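Local structure of E2A dna-binding protein (Human adenovirus 5, 2WB0) at residues Q176-M184 against W331-N339. The protein binds single-stranded DNA and promotes elongation in viral strand-displacement replication, unwinding the template without ATP through its capacity to form multimers. Numbering follows the deposited sequence.
Sequences QFSGKSCGM and WSTKHQYRN. With ZN (zinc ion), chain B.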
# COMPACT_ATOMS: atom_id res chain seq x y z
N GLN A 176 -15.58 4.06 -13.80
CA GLN A 176 -15.92 2.71 -14.18
C GLN A 176 -14.71 2.15 -14.86
O GLN A 176 -13.92 2.89 -15.48
CB GLN A 176 -17.16 2.67 -15.05
CG GLN A 176 -18.38 3.06 -14.22
CD GLN A 176 -19.70 2.95 -15.00
OE1 GLN A 176 -19.76 2.30 -16.10
NE2 GLN A 176 -20.74 3.62 -14.49
N PHE A 177 -14.53 0.85 -14.72
CA PHE A 177 -13.30 0.26 -15.16
C PHE A 177 -13.52 -0.81 -16.23
O PHE A 177 -14.37 -1.69 -16.07
CB PHE A 177 -12.55 -0.27 -13.95
CG PHE A 177 -12.37 0.74 -12.84
CD1 PHE A 177 -11.29 1.63 -12.88
CD2 PHE A 177 -13.28 0.81 -11.76
CE1 PHE A 177 -11.08 2.56 -11.83
CE2 PHE A 177 -13.09 1.76 -10.72
CZ PHE A 177 -11.99 2.63 -10.76
N SER A 178 -12.77 -0.71 -17.30
CA SER A 178 -12.77 -1.71 -18.37
C SER A 178 -11.99 -2.96 -17.96
O SER A 178 -11.21 -2.92 -16.99
CB SER A 178 -12.13 -1.10 -19.62
OG SER A 178 -10.70 -1.15 -19.55
N GLY A 179 -12.11 -4.03 -18.76
CA GLY A 179 -11.36 -5.28 -18.58
C GLY A 179 -9.86 -5.12 -18.81
O GLY A 179 -9.08 -6.02 -18.54
N LYS A 180 -9.44 -3.96 -19.30
CA LYS A 180 -8.00 -3.72 -19.48
C LYS A 180 -7.47 -2.68 -18.50
O LYS A 180 -6.29 -2.30 -18.59
CB LYS A 180 -7.73 -3.24 -20.89
CG LYS A 180 -7.96 -4.38 -21.96
CD LYS A 180 -7.74 -3.82 -23.35
CE LYS A 180 -7.97 -4.92 -24.45
NZ LYS A 180 -7.23 -6.16 -24.05
N SER A 181 -8.32 -2.21 -17.60
CA SER A 181 -7.92 -1.18 -16.63
C SER A 181 -6.90 -1.71 -15.64
O SER A 181 -6.83 -2.91 -15.41
CB SER A 181 -9.12 -0.76 -15.79
OG SER A 181 -8.76 0.34 -14.96
N CYS A 182 -6.09 -0.79 -15.05
CA CYS A 182 -5.27 -1.09 -13.88
C CYS A 182 -6.05 -0.77 -12.60
O CYS A 182 -5.58 -1.10 -11.50
CB CYS A 182 -3.92 -0.29 -13.89
SG CYS A 182 -4.20 1.48 -13.93
N GLY A 183 -7.24 -0.17 -12.73
CA GLY A 183 -8.13 0.12 -11.60
C GLY A 183 -7.85 1.47 -10.92
O GLY A 183 -8.46 1.79 -9.92
N MET A 184 -6.88 2.22 -11.42
CA MET A 184 -6.55 3.52 -10.84
C MET A 184 -7.47 4.59 -11.45
O MET A 184 -7.70 4.62 -12.68
CB MET A 184 -5.09 3.84 -11.16
CG MET A 184 -4.52 4.93 -10.32
SD MET A 184 -2.70 4.87 -10.24
CE MET A 184 -2.34 3.27 -9.93
N TRP A 331 4.13 -3.68 -14.85
CA TRP A 331 2.73 -3.92 -15.19
C TRP A 331 2.64 -5.33 -15.79
O TRP A 331 3.51 -5.70 -16.57
CB TRP A 331 2.18 -2.90 -16.23
CG TRP A 331 0.79 -3.33 -16.60
CD1 TRP A 331 0.36 -3.91 -17.77
CD2 TRP A 331 -0.34 -3.28 -15.72
NE1 TRP A 331 -0.99 -4.25 -17.65
CE2 TRP A 331 -1.42 -3.86 -16.40
CE3 TRP A 331 -0.51 -2.84 -14.39
CZ2 TRP A 331 -2.68 -3.98 -15.80
CZ3 TRP A 331 -1.81 -2.96 -13.80
CH2 TRP A 331 -2.84 -3.54 -14.52
N SER A 332 1.63 -6.10 -15.43
CA SER A 332 1.38 -7.34 -16.11
C SER A 332 -0.08 -7.66 -15.95
O SER A 332 -0.77 -7.01 -15.16
CB SER A 332 2.25 -8.47 -15.54
OG SER A 332 1.79 -8.92 -14.30
N THR A 333 -0.55 -8.67 -16.65
CA THR A 333 -1.97 -8.90 -16.71
C THR A 333 -2.49 -9.44 -15.41
O THR A 333 -3.67 -9.29 -15.14
CB THR A 333 -2.37 -9.79 -17.92
OG1 THR A 333 -1.76 -11.05 -17.75
CG2 THR A 333 -1.85 -9.23 -19.17
N LYS A 334 -1.63 -10.01 -14.55
CA LYS A 334 -2.14 -10.44 -13.26
C LYS A 334 -2.71 -9.27 -12.45
O LYS A 334 -3.54 -9.50 -11.58
CB LYS A 334 -1.12 -11.21 -12.37
CG LYS A 334 0.18 -10.53 -12.10
CD LYS A 334 0.94 -11.13 -10.88
CE LYS A 334 2.50 -10.88 -10.99
NZ LYS A 334 3.37 -11.60 -9.97
N HIS A 335 -2.28 -8.03 -12.72
CA HIS A 335 -2.82 -6.92 -11.92
C HIS A 335 -4.01 -6.28 -12.62
O HIS A 335 -4.61 -5.32 -12.10
CB HIS A 335 -1.75 -5.82 -11.67
CG HIS A 335 -0.47 -6.34 -11.07
ND1 HIS A 335 -0.44 -6.98 -9.85
CD2 HIS A 335 0.80 -6.34 -11.54
CE1 HIS A 335 0.81 -7.32 -9.58
NE2 HIS A 335 1.58 -6.92 -10.58
N GLN A 336 -4.34 -6.76 -13.80
CA GLN A 336 -5.49 -6.21 -14.52
C GLN A 336 -6.81 -6.30 -13.79
O GLN A 336 -7.10 -7.32 -13.15
CB GLN A 336 -5.60 -6.96 -15.85
CG GLN A 336 -6.39 -6.28 -16.87
CD GLN A 336 -6.07 -6.90 -18.22
OE1 GLN A 336 -5.36 -6.32 -19.06
NE2 GLN A 336 -6.55 -8.09 -18.41
N TYR A 337 -7.61 -5.24 -13.85
CA TYR A 337 -8.89 -5.18 -13.21
C TYR A 337 -9.74 -6.30 -13.83
O TYR A 337 -9.63 -6.56 -15.03
CB TYR A 337 -9.56 -3.85 -13.56
CG TYR A 337 -10.80 -3.58 -12.81
CD1 TYR A 337 -12.05 -3.97 -13.31
CD2 TYR A 337 -10.77 -2.85 -11.63
CE1 TYR A 337 -13.23 -3.70 -12.60
CE2 TYR A 337 -11.93 -2.54 -10.94
CZ TYR A 337 -13.15 -3.00 -11.42
OH TYR A 337 -14.26 -2.67 -10.73
N ARG A 338 -10.52 -6.97 -12.97
CA ARG A 338 -11.41 -8.02 -13.42
C ARG A 338 -12.80 -7.53 -13.51
O ARG A 338 -13.57 -7.49 -12.53
CB ARG A 338 -11.31 -9.30 -12.57
CG ARG A 338 -9.87 -9.87 -12.63
CD ARG A 338 -9.73 -11.22 -11.85
NE ARG A 338 -10.51 -12.29 -12.55
CZ ARG A 338 -11.43 -13.07 -11.98
NH1 ARG A 338 -11.74 -12.98 -10.68
NH2 ARG A 338 -12.07 -13.94 -12.74
N ASN A 339 -13.17 -7.23 -14.74
CA ASN A 339 -14.40 -6.52 -14.96
C ASN A 339 -15.52 -7.53 -15.23
O ASN A 339 -15.28 -8.53 -15.85
CB ASN A 339 -14.27 -5.61 -16.20
CG ASN A 339 -15.48 -4.75 -16.34
OD1 ASN A 339 -15.93 -4.16 -15.35
ND2 ASN A 339 -16.09 -4.75 -17.52
ZN ZN B . -3.72 2.01 -16.16
O HOH W 1 -16.54 -1.69 -14.26
O HOH W 2 -4.15 -3.80 -19.37
O HOH W 3 -6.39 -3.97 -10.65
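A zinc ligand presses its methylene against a tryptophan at this contact: Cys-182 CB lies 3.4 Å from Trp-331 CZ3, while SG of the same cysteine turns to the metal. With chi1 at 59°, SG swings to the zinc, while CB, placed by the backbone, meets CZ3 and CH2 of the indole. Cys-111, His-113 and Cys-166 complete the zinc site, and the His-113 ring meets the same indole, so Trp-331 packs beside two ligands at once.

Only one direct hydrogen bond joins the two loops, Tyr-337 N to Ser-181 O at 2.9 Å and almost straight (176°). Two waters lengthen this seam, one bridging Cys-182 O and His-335 O, the other Lys-180 O and Gln-336 OE1.

The zinc-bearing loop, which leads into strand 185-186 of a three-stranded antiparallel sheet, makes a type I beta turn from Ser-178 to Ser-181. Each of these serines also forms an ST turn, Ser-178 OG accepting from Lys-180 N and Ser-181 OG from Gly-183 N; Asp-169 bonds Ser-181 OG as well. The tail of the chain beyond helix 300-315 runs past this turn.

Beside it, Tyr-337 receives Phe-177 CB squarely over one face in a CH-pi contact, 3.6 Å from the ring centroid. The phenyl itself slides past, its plane 29° from that of the tyrosine and with little overlap; Phe-177 CD2 touches Tyr-337 CE2 at 3.7 Å. Gln-336, its chain running straight out, lays its CG and CD against Gly-179 O.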